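PDB 3BNW: riboflavin kinase, putative from Trypanosoma brucei, which probably phosphorylates riboflavin at the expense of ATP to give FMN. Local coordinates for residues F15-H26 and Y112-E123; G64-K72 and F103-G113. One frame throughout, in Å; residues are numbered along the deposited sequence.

Contact 1. Residues F15-H26 and Y112-E123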
loop_
_atom_site.group_PDB
_atom_site.type_symbol
_atom_site.label_atom_id
_atom_site.label_comp_id
_atom_site.label_asym_id
_atom_site.label_seq_id
_atom_site.Cartn_x
_atom_site.Cartn_y
_atom_site.Cartn_z
ATOM N N PHE A 15 0.312 -9.367 -13.606
ATOM C CA PHE A 15 0.173 -8.889 -12.238
ATOM C C PHE A 15 -1.194 -9.255 -11.692
ATOM O O PHE A 15 -2.214 -8.861 -12.251
ATOM C CB PHE A 15 0.368 -7.370 -12.149
ATOM C CG PHE A 15 0.400 -6.855 -10.733
ATOM C CD1 PHE A 15 1.594 -6.769 -10.043
ATOM C CD2 PHE A 15 -0.773 -6.501 -10.079
ATOM C CE1 PHE A 15 1.628 -6.326 -8.739
ATOM C CE2 PHE A 15 -0.749 -6.056 -8.769
ATOM C CZ PHE A 15 0.457 -5.966 -8.100
ATOM N N GLN A 16 -1.203 -9.994 -10.587
ATOM C CA GLN A 16 -2.441 -10.386 -9.917
ATOM C C GLN A 16 -2.805 -9.380 -8.816
ATOM O O GLN A 16 -2.093 -9.279 -7.814
ATOM C CB GLN A 16 -2.289 -11.799 -9.333
ATOM C CG GLN A 16 -3.403 -12.230 -8.368
ATOM C CD GLN A 16 -4.774 -12.327 -9.032
ATOM O OE1 GLN A 16 -4.977 -13.124 -9.952
ATOM N NE2 GLN A 16 -5.719 -11.523 -8.557
ATOM N N PRO A 17 -3.912 -8.629 -8.994
ATOM C CA PRO A 17 -4.318 -7.713 -7.933
ATOM C C PRO A 17 -4.847 -8.465 -6.723
ATOM O O PRO A 17 -5.299 -9.601 -6.848
ATOM C CB PRO A 17 -5.445 -6.886 -8.577
ATOM C CG PRO A 17 -5.393 -7.174 -10.013
ATOM C CD PRO A 17 -4.843 -8.559 -10.130
ATOM N N PHE A 18 -4.787 -7.828 -5.561
ATOM C CA PHE A 18 -5.227 -8.456 -4.329
ATOM C C PHE A 18 -5.686 -7.432 -3.310
ATOM O O PHE A 18 -5.592 -6.226 -3.527
ATOM C CB PHE A 18 -4.109 -9.328 -3.740
ATOM C CG PHE A 18 -2.900 -8.551 -3.286
ATOM C CD1 PHE A 18 -2.849 -8.002 -2.010
ATOM C CD2 PHE A 18 -1.812 -8.382 -4.128
ATOM C CE1 PHE A 18 -1.744 -7.286 -1.585
ATOM C CE2 PHE A 18 -0.700 -7.673 -3.711
ATOM C CZ PHE A 18 -0.666 -7.121 -2.434
ATOM N N PHE A 19 -6.194 -7.948 -2.196
ATOM C CA PHE A 19 -6.663 -7.152 -1.074
ATOM C C PHE A 19 -5.847 -7.541 0.155
ATOM O O PHE A 19 -5.493 -8.709 0.323
ATOM C CB PHE A 19 -8.152 -7.430 -0.847
ATOM C CG PHE A 19 -8.719 -6.782 0.387
ATOM C CD1 PHE A 19 -8.950 -7.531 1.536
ATOM C CD2 PHE A 19 -9.033 -5.429 0.396
ATOM C CE1 PHE A 19 -9.480 -6.939 2.676
ATOM C CE2 PHE A 19 -9.560 -4.829 1.527
ATOM C CZ PHE A 19 -9.783 -5.586 2.671
ATOM N N LEU A 20 -5.543 -6.564 1.003
ATOM C CA LEU A 20 -4.767 -6.818 2.212
ATOM C C LEU A 20 -5.293 -5.966 3.348
ATOM O O LEU A 20 -5.472 -4.757 3.190
ATOM C CB LEU A 20 -3.281 -6.529 1.964
ATOM C CG LEU A 20 -2.276 -6.815 3.091
ATOM C CD1 LEU A 20 -2.422 -8.226 3.650
ATOM C CD2 LEU A 20 -0.837 -6.587 2.597
ATOM N N ARG A 21 -5.559 -6.601 4.485
ATOM C CA ARG A 21 -6.036 -5.898 5.678
ATOM C C ARG A 21 -5.118 -6.238 6.843
ATOM O O ARG A 21 -4.825 -7.411 7.077
ATOM C CB ARG A 21 -7.479 -6.303 6.012
ATOM C CG ARG A 21 -8.034 -5.655 7.292
ATOM C CD ARG A 21 -9.491 -6.038 7.562
ATOM N NE ARG A 21 -9.683 -7.492 7.653
ATOM C CZ ARG A 21 -10.374 -8.240 6.790
ATOM N NH1 ARG A 21 -10.983 -7.699 5.740
ATOM N NH2 ARG A 21 -10.469 -9.549 6.986
ATOM N N GLY A 22 -4.669 -5.217 7.566
ATOM C CA GLY A 22 -3.789 -5.417 8.715
ATOM C C GLY A 22 -3.587 -4.140 9.508
ATOM O O GLY A 22 -3.898 -3.056 9.029
ATOM N N LYS A 23 -3.059 -4.276 10.723
ATOM C CA LYS A 23 -2.801 -3.127 11.592
ATOM C C LYS A 23 -1.498 -2.395 11.241
ATOM O O LYS A 23 -0.530 -3.002 10.781
ATOM C CB LYS A 23 -2.775 -3.558 13.063
ATOM C CG LYS A 23 -4.114 -4.071 13.570
ATOM C CD LYS A 23 -4.319 -3.776 15.043
ATOM C CE LYS A 23 -5.559 -4.484 15.572
ATOM N NZ LYS A 23 -6.003 -3.949 16.889
ATOM N N VAL A 24 -1.498 -1.082 11.465
ATOM C CA VAL A 24 -0.313 -0.254 11.261
ATOM C C VAL A 24 0.618 -0.413 12.465
ATOM O O VAL A 24 0.221 -0.128 13.603
ATOM C CB VAL A 24 -0.683 1.239 11.082
ATOM C CG1 VAL A 24 0.566 2.081 10.838
ATOM C CG2 VAL A 24 -1.678 1.412 9.934
ATOM N N VAL A 25 1.847 -0.862 12.205
ATOM C CA VAL A 25 2.842 -1.119 13.249
ATOM C C VAL A 25 4.156 -0.392 12.959
ATOM O O VAL A 25 4.341 0.178 11.881
ATOM C CB VAL A 25 3.125 -2.630 13.388
ATOM C CG1 VAL A 25 1.848 -3.380 13.737
ATOM C CG2 VAL A 25 3.744 -3.187 12.111
ATOM N N HIS A 26 5.066 -0.413 13.930
ATOM C CA HIS A 26 6.389 0.195 13.776
ATOM C C HIS A 26 7.326 -0.741 13.018
ATOM O O HIS A 26 8.485 -0.407 12.764
ATOM C CB HIS A 26 6.984 0.533 15.143
ATOM C CG HIS A 26 6.224 1.585 15.889
ATOM N ND1 HIS A 26 5.069 1.315 16.592
ATOM C CD2 HIS A 26 6.457 2.910 16.047
ATOM C CE1 HIS A 26 4.624 2.426 17.150
ATOM N NE2 HIS A 26 5.448 3.410 16.835
ATOM N N TYR A 112 -0.595 4.616 14.109
ATOM C CA TYR A 112 -0.121 3.314 14.566
ATOM C C TYR A 112 -1.209 2.628 15.382
ATOM O O TYR A 112 -1.793 3.233 16.280
ATOM C CB TYR A 112 1.153 3.463 15.399
ATOM C CG TYR A 112 2.348 3.886 14.583
ATOM C CD1 TYR A 112 3.022 2.972 13.784
ATOM C CD2 TYR A 112 2.805 5.202 14.606
ATOM C CE1 TYR A 112 4.117 3.354 13.025
ATOM C CE2 TYR A 112 3.901 5.594 13.850
ATOM C CZ TYR A 112 4.554 4.663 13.062
ATOM O OH TYR A 112 5.642 5.032 12.306
ATOM N N GLY A 113 -1.477 1.364 15.058
ATOM C CA GLY A 113 -2.555 0.610 15.700
ATOM C C GLY A 113 -3.893 0.744 14.991
ATOM O O GLY A 113 -4.889 0.177 15.437
ATOM N N ALA A 114 -3.918 1.502 13.896
ATOM C CA ALA A 114 -5.107 1.641 13.070
ATOM C C ALA A 114 -5.135 0.513 12.059
ATOM O O ALA A 114 -4.086 0.031 11.630
ATOM C CB ALA A 114 -5.102 2.979 12.353
ATOM N N VAL A 115 -6.334 0.088 11.681
ATOM C CA VAL A 115 -6.475 -0.930 10.652
ATOM C C VAL A 115 -6.371 -0.260 9.286
ATOM O O VAL A 115 -7.064 0.708 8.992
ATOM C CB VAL A 115 -7.809 -1.709 10.774
ATOM C CG1 VAL A 115 -7.900 -2.780 9.691
ATOM C CG2 VAL A 115 -7.933 -2.340 12.156
ATOM N N VAL A 116 -5.476 -0.771 8.459
ATOM C CA VAL A 116 -5.349 -0.285 7.100
ATOM C C VAL A 116 -5.828 -1.377 6.156
ATOM O O VAL A 116 -5.523 -2.556 6.342
ATOM C CB VAL A 116 -3.896 0.139 6.758
ATOM C CG1 VAL A 116 -2.928 -1.010 6.966
ATOM C CG2 VAL A 116 -3.817 0.639 5.327
ATOM N N LYS A 117 -6.600 -0.975 5.156
ATOM C CA LYS A 117 -7.072 -1.880 4.134
ATOM C C LYS A 117 -6.565 -1.348 2.812
ATOM O O LYS A 117 -6.706 -0.161 2.545
ATOM C CB LYS A 117 -8.603 -1.923 4.141
ATOM C CG LYS A 117 -9.209 -2.400 5.451
ATOM C CD LYS A 117 -10.723 -2.253 5.452
ATOM C CE LYS A 117 -11.296 -2.285 6.871
ATOM N NZ LYS A 117 -12.767 -2.054 6.892
ATOM N N ILE A 118 -5.955 -2.206 1.999
ATOM C CA ILE A 118 -5.479 -1.778 0.682
ATOM C C ILE A 118 -5.882 -2.757 -0.415
ATOM O O ILE A 118 -5.944 -3.966 -0.191
ATOM C CB ILE A 118 -3.933 -1.537 0.648
ATOM C CG1 ILE A 118 -3.158 -2.788 1.060
ATOM C CG2 ILE A 118 -3.547 -0.370 1.559
ATOM C CD1 ILE A 118 -1.677 -2.737 0.702
ATOM N N ILE A 119 -6.194 -2.208 -1.588
ATOM C CA ILE A 119 -6.324 -2.983 -2.817
ATOM C C ILE A 119 -5.120 -2.620 -3.704
ATOM O O ILE A 119 -4.959 -1.460 -4.084
ATOM C CB ILE A 119 -7.662 -2.685 -3.536
ATOM C CG1 ILE A 119 -8.836 -3.155 -2.666
ATOM C CG2 ILE A 119 -7.714 -3.377 -4.901
ATOM C CD1 ILE A 119 -10.217 -2.966 -3.280
ATOM N N VAL A 120 -4.266 -3.603 -3.993
ATOM C CA VAL A 120 -3.072 -3.389 -4.819
ATOM C C VAL A 120 -3.403 -3.710 -6.268
ATOM O O VAL A 120 -3.690 -4.850 -6.590
ATOM C CB VAL A 120 -1.876 -4.269 -4.361
ATOM C CG1 VAL A 120 -0.751 -4.203 -5.367
ATOM C CG2 VAL A 120 -1.375 -3.838 -3.003
ATOM N N LEU A 121 -3.350 -2.703 -7.136
ATOM C CA LEU A 121 -3.822 -2.839 -8.512
ATOM C C LEU A 121 -2.698 -2.955 -9.536
ATOM O O LEU A 121 -2.942 -3.376 -10.665
ATOM C CB LEU A 121 -4.734 -1.665 -8.868
ATOM C CG LEU A 121 -6.059 -1.636 -8.092
ATOM C CD1 LEU A 121 -6.724 -0.273 -8.193
ATOM C CD2 LEU A 121 -6.989 -2.732 -8.579
ATOM N N GLY A 122 -1.472 -2.588 -9.169
ATOM C CA GLY A 122 -0.357 -2.760 -10.097
ATOM C C GLY A 122 1.009 -2.437 -9.532
ATOM O O GLY A 122 1.140 -1.950 -8.399
ATOM N N GLU A 123 2.023 -2.671 -10.361
ATOM C CA GLU A 123 3.418 -2.485 -9.981
ATOM C C GLU A 123 4.073 -1.323 -10.726
ATOM O O GLU A 123 3.832 -1.120 -11.916
ATOM C CB GLU A 123 4.192 -3.773 -10.234
ATOM C CG GLU A 123 4.238 -4.227 -11.688
ATOM C CD GLU A 123 4.661 -5.665 -11.818
ATOM O OE1 GLU A 123 5.088 -6.242 -10.799
ATOM O OE2 GLU A 123 4.558 -6.226 -12.931
#

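Contact 2. Residues G64-K72 and F103-G113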
loop_
_atom_site.group_PDB
_atom_site.type_symbol
_atom_site.label_atom_id
_atom_site.label_comp_id
_atom_site.label_asym_id
_atom_site.label_seq_id
_atom_site.Cartn_x
_atom_site.Cartn_y
_atom_site.Cartn_z
ATOM N N GLY A 64 -6.394 2.656 -0.856
ATOM C CA GLY A 64 -6.366 2.235 0.541
ATOM C C GLY A 64 -7.262 3.065 1.429
ATOM O O GLY A 64 -7.682 4.158 1.057
ATOM N N THR A 65 -7.552 2.538 2.613
ATOM C CA THR A 65 -8.325 3.270 3.616
ATOM C C THR A 65 -7.698 3.068 4.993
ATOM O O THR A 65 -6.964 2.097 5.213
ATOM C CB THR A 65 -9.811 2.805 3.651
ATOM O OG1 THR A 65 -9.888 1.446 4.100
ATOM C CG2 THR A 65 -10.444 2.915 2.266
ATOM N N VAL A 66 -7.991 3.989 5.905
ATOM C CA VAL A 66 -7.508 3.918 7.281
ATOM C C VAL A 66 -8.705 4.026 8.224
ATOM O O VAL A 66 -9.579 4.869 8.034
ATOM C CB VAL A 66 -6.458 5.025 7.571
ATOM C CG1 VAL A 66 -6.108 5.079 9.050
ATOM C CG2 VAL A 66 -5.214 4.779 6.752
ATOM N N SER A 67 -8.734 3.150 9.226
ATOM C CA SER A 67 -9.895 2.982 10.095
ATOM C C SER A 67 -9.464 2.579 11.498
ATOM O O SER A 67 -8.347 2.097 11.700
ATOM C CB SER A 67 -10.831 1.903 9.537
ATOM O OG SER A 67 -11.436 2.304 8.318
ATOM N N GLN A 68 -10.369 2.780 12.455
ATOM C CA GLN A 68 -10.143 2.420 13.857
ATOM C C GLN A 68 -8.840 3.023 14.406
ATOM O O GLN A 68 -8.024 2.337 15.028
ATOM C CB GLN A 68 -10.183 0.893 14.025
ATOM C CG GLN A 68 -11.567 0.298 13.777
ATOM C CD GLN A 68 -11.606 -1.211 13.944
ATOM O OE1 GLN A 68 -10.707 -1.925 13.489
ATOM N NE2 GLN A 68 -12.657 -1.708 14.591
ATOM N N VAL A 69 -8.661 4.318 14.166
ATOM C CA VAL A 69 -7.481 5.031 14.635
ATOM C C VAL A 69 -7.663 5.328 16.124
ATOM O O VAL A 69 -8.676 5.910 16.506
ATOM C CB VAL A 69 -7.268 6.347 13.864
ATOM C CG1 VAL A 69 -6.022 7.072 14.368
ATOM C CG2 VAL A 69 -7.165 6.072 12.368
ATOM N N PRO A 70 -6.702 4.908 16.971
ATOM C CA PRO A 70 -6.783 5.186 18.409
ATOM C C PRO A 70 -7.131 6.647 18.711
ATOM O O PRO A 70 -6.463 7.553 18.217
ATOM C CB PRO A 70 -5.377 4.845 18.910
ATOM C CG PRO A 70 -4.879 3.810 17.962
ATOM C CD PRO A 70 -5.495 4.126 16.628
ATOM N N GLY A 71 -8.182 6.865 19.497
ATOM C CA GLY A 71 -8.652 8.217 19.814
ATOM C C GLY A 71 -9.756 8.682 18.880
ATOM O O GLY A 71 -10.741 9.278 19.322
ATOM N N LYS A 72 -9.579 8.414 17.587
ATOM C CA LYS A 72 -10.571 8.721 16.559
ATOM C C LYS A 72 -11.194 7.417 16.057
ATOM O O LYS A 72 -11.382 7.232 14.850
ATOM C CB LYS A 72 -9.899 9.437 15.378
ATOM C CG LYS A 72 -8.959 10.586 15.733
ATOM C CD LYS A 72 -7.926 10.777 14.625
ATOM C CE LYS A 72 -7.039 11.982 14.870
ATOM N NZ LYS A 72 -7.763 13.259 14.617
ATOM N N PHE A 103 0.650 6.409 1.816
ATOM C CA PHE A 103 -0.589 7.048 1.382
ATOM C C PHE A 103 -0.308 8.396 0.734
ATOM O O PHE A 103 0.379 9.239 1.319
ATOM C CB PHE A 103 -1.557 7.235 2.560
ATOM C CG PHE A 103 -2.377 6.019 2.864
ATOM C CD1 PHE A 103 -3.500 5.727 2.106
ATOM C CD2 PHE A 103 -2.024 5.160 3.895
ATOM C CE1 PHE A 103 -4.262 4.599 2.366
ATOM C CE2 PHE A 103 -2.785 4.025 4.166
ATOM C CZ PHE A 103 -3.910 3.748 3.398
ATOM N N LEU A 104 -0.851 8.598 -0.466
ATOM C CA LEU A 104 -0.815 9.903 -1.125
ATOM C C LEU A 104 -1.879 10.803 -0.498
ATOM O O LEU A 104 -2.828 11.231 -1.156
ATOM C CB LEU A 104 -1.033 9.768 -2.635
ATOM C CG LEU A 104 0.136 9.240 -3.474
ATOM C CD1 LEU A 104 0.836 8.052 -2.827
ATOM C CD2 LEU A 104 -0.351 8.882 -4.872
ATOM N N HIS A 105 -1.701 11.077 0.791
ATOM C CA HIS A 105 -2.624 11.903 1.564
ATOM C C HIS A 105 -1.938 12.429 2.829
ATOM O O HIS A 105 -1.128 11.731 3.447
ATOM C CB HIS A 105 -3.871 11.104 1.942
ATOM C CG HIS A 105 -4.835 11.868 2.793
ATOM N ND1 HIS A 105 -5.599 12.903 2.303
ATOM C CD2 HIS A 105 -5.150 11.755 4.105
ATOM C CE1 HIS A 105 -6.345 13.395 3.277
ATOM N NE2 HIS A 105 -6.093 12.715 4.381
ATOM N N GLU A 106 -2.277 13.658 3.207
ATOM C CA GLU A 106 -1.670 14.309 4.365
ATOM C C GLU A 106 -2.644 14.226 5.532
ATOM O O GLU A 106 -3.595 14.998 5.610
ATOM C CB GLU A 106 -1.309 15.778 4.067
ATOM C CG GLU A 106 -0.900 16.068 2.609
ATOM C CD GLU A 106 -2.079 16.535 1.748
ATOM O OE1 GLU A 106 -2.529 15.747 0.881
ATOM O OE2 GLU A 106 -2.556 17.680 1.959
ATOM N N PHE A 107 -2.406 13.272 6.425
ATOM C CA PHE A 107 -3.239 13.085 7.609
ATOM C C PHE A 107 -2.948 14.142 8.670
ATOM O O PHE A 107 -3.868 14.619 9.352
ATOM C CB PHE A 107 -3.019 11.691 8.202
ATOM C CG PHE A 107 -3.480 10.570 7.312
ATOM C CD1 PHE A 107 -4.787 10.094 7.391
ATOM C CD2 PHE A 107 -2.609 9.981 6.408
ATOM C CE1 PHE A 107 -5.218 9.050 6.576
ATOM C CE2 PHE A 107 -3.033 8.930 5.585
ATOM C CZ PHE A 107 -4.341 8.468 5.672
ATOM N N GLY A 108 -1.669 14.499 8.804
ATOM C CA GLY A 108 -1.219 15.442 9.826
ATOM C C GLY A 108 -0.864 14.767 11.141
ATOM O O GLY A 108 -0.600 15.436 12.143
ATOM N N TRP A 109 -0.860 13.436 11.137
ATOM C CA TRP A 109 -0.564 12.645 12.328
ATOM C C TRP A 109 -0.312 11.190 11.949
ATOM O O TRP A 109 -0.632 10.759 10.841
ATOM C CB TRP A 109 -1.707 12.734 13.354
ATOM C CG TRP A 109 -3.084 12.877 12.757
ATOM C CD1 TRP A 109 -3.830 14.015 12.705
ATOM C CD2 TRP A 109 -3.871 11.854 12.129
ATOM N NE1 TRP A 109 -5.031 13.771 12.088
ATOM C CE2 TRP A 109 -5.083 12.453 11.722
ATOM C CE3 TRP A 109 -3.671 10.493 11.868
ATOM C CZ2 TRP A 109 -6.094 11.736 11.068
ATOM C CZ3 TRP A 109 -4.680 9.780 11.214
ATOM C CH2 TRP A 109 -5.873 10.406 10.825
ATOM N N ASP A 110 0.272 10.444 12.877
ATOM C CA ASP A 110 0.489 9.015 12.689
ATOM C C ASP A 110 -0.743 8.237 13.145
ATOM O O ASP A 110 -1.541 8.726 13.944
ATOM C CB ASP A 110 1.737 8.557 13.454
ATOM C CG ASP A 110 3.029 8.926 12.740
ATOM O OD1 ASP A 110 3.139 8.660 11.522
ATOM O OD2 ASP A 110 3.942 9.464 13.398
ATOM N N PHE A 111 -0.884 7.022 12.630
ATOM C CA PHE A 111 -2.036 6.174 12.939
ATOM C C PHE A 111 -1.596 4.740 13.239
ATOM O O PHE A 111 -2.154 3.778 12.708
ATOM C CB PHE A 111 -3.071 6.218 11.801
ATOM C CG PHE A 111 -2.470 6.196 10.423
ATOM C CD1 PHE A 111 -2.085 7.375 9.803
ATOM C CD2 PHE A 111 -2.303 5.004 9.740
ATOM C CE1 PHE A 111 -1.532 7.364 8.528
ATOM C CE2 PHE A 111 -1.750 4.985 8.463
ATOM C CZ PHE A 111 -1.364 6.170 7.861
ATOM N N TYR A 112 -0.595 4.616 14.109
ATOM C CA TYR A 112 -0.121 3.314 14.566
ATOM C C TYR A 112 -1.209 2.628 15.382
ATOM O O TYR A 112 -1.793 3.233 16.280
ATOM C CB TYR A 112 1.153 3.463 15.399
ATOM C CG TYR A 112 2.348 3.886 14.583
ATOM C CD1 TYR A 112 3.022 2.972 13.784
ATOM C CD2 TYR A 112 2.805 5.202 14.606
ATOM C CE1 TYR A 112 4.117 3.354 13.025
ATOM C CE2 TYR A 112 3.901 5.594 13.850
ATOM C CZ TYR A 112 4.554 4.663 13.062
ATOM O OH TYR A 112 5.642 5.032 12.306
ATOM N N GLY A 113 -1.477 1.364 15.058
ATOM C CA GLY A 113 -2.555 0.610 15.700
ATOM C C GLY A 113 -3.893 0.744 14.991
ATOM O O GLY A 113 -4.889 0.177 15.437
#

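Contact 1. Residues F15-H26 and Y112-E123
F18, L20 and G22 pair with V120, I118 and V116 in an antiparallel ladder between strands 18-25 and 115-123, whose axes approach to 4.6 Å with N-to-C directions 140° apart. Each pair exchanges two backbone hydrogen bonds, only F18 N to V120 O being weak (3.3 Å). The tightly packed part is the buried pair F18 and V120. The F18 ring turns over V120: CG stands between the backbone N and the carbonyl carbon (chi1 66°), and V120 CB makes a CH-pi contact with the ring face while CG2 comes to 3.4 Å from F18 CZ. Beside it F15 packs against V120, F15 CZ lying 3.5 Å from V120 CG1, near the ring plane, and G122 CA lies over one F15 face. The other end meets solvent at K23 and H26, although V24 stays buried there, gripped by backbone hydrogen bonds with A114 and G113, its CG1 packed on Y112 CD1. The H26 ring lies flat on Y112, in a face-to-face stack with centroids 3.9 Å apart and planes 5° from parallel. Between these ends, R21 CG rests 3.7 Å from V115 CG1, whereas R21 NH2 is hydrogen-bonded to T171 O, and K117 NZ to F165 O. This ladder is part of the antiparallel barrel characteristic of riboflavin kinases: strands 174-177 and 41-42 pair with strand 18-25, helix 46-52 packs on F18 and L20, and strand 58-69 flanks strand 115-126.

Contact 2. Residues G64-K72 and F103-G113
The backbones of 64-72 and 103-113 do not pair as strands, their CA atoms lying 7.6 Å from each other at G64 and F103 and 5.8 Å at V69 and F111, and the junction between the end of strand 58-69 and an irregular loop is made mainly by side chains. V66 is at its centre. With chi1 at 172°, its CG1 lies anti to the backbone N and meets F111 CD2 at 3.9 Å, while CG2 sits over a face of the F111 ring and also comes to 3.6 Å from F103 CE2. F107 CZ touches the same methyl obliquely, and three phenylalanines thus close round one valine branch. F103 turns its edge to the strand, CE1 lying 3.5 Å from G64 C and near the ring plane; G64 has no side chain to obstruct it. The loop itself is layered: F107 has H105 CD2 over one face and F111 CE1 over the opposite one.

This loop is the connection from strand 98-103 to strand 115-126 in the antiparallel barrel of the riboflavin kinase fold, and here it folds over the face of strand 58-69 that carries V66, and over the type II turn V69-K72. Beyond V66, V69 places CG1 4.0 Å from F111 CB. At the turn, K72 lays its chain across the indole of W109, with CE 22° off the normal of the five-membered ring in a CH-pi contact; F107 O lies over the other indole face. P70 CG abuts Y112 O at 3.6 Å. From the adjacent strand 75-87, F77 meets the W109 ring edge-to-face and Y80 stacks on H105.

In the fold
From the N terminus, strand 18-25 forms the first half of contact 1; after an early return by strand 41-42, segment 112-123 closes this contact over 85 intervening residues. Contact 2 is nested inside that loop: strand 58-69 leads out through 64-72, the chain passes through strands 75-87 and 98-103, and the irregular segment 103-113 comes back to close a shorter loop of 30 residues. Y112 and G113 belong to both contacts, and the loop of contact 2 leads, through A114, into strand 115-126. That strand then lies between 18-25 and 58-69, with probable hydrogen bonds from T65 N to K117 O and from V115 N to S67 O joining the two contacts within one sheet.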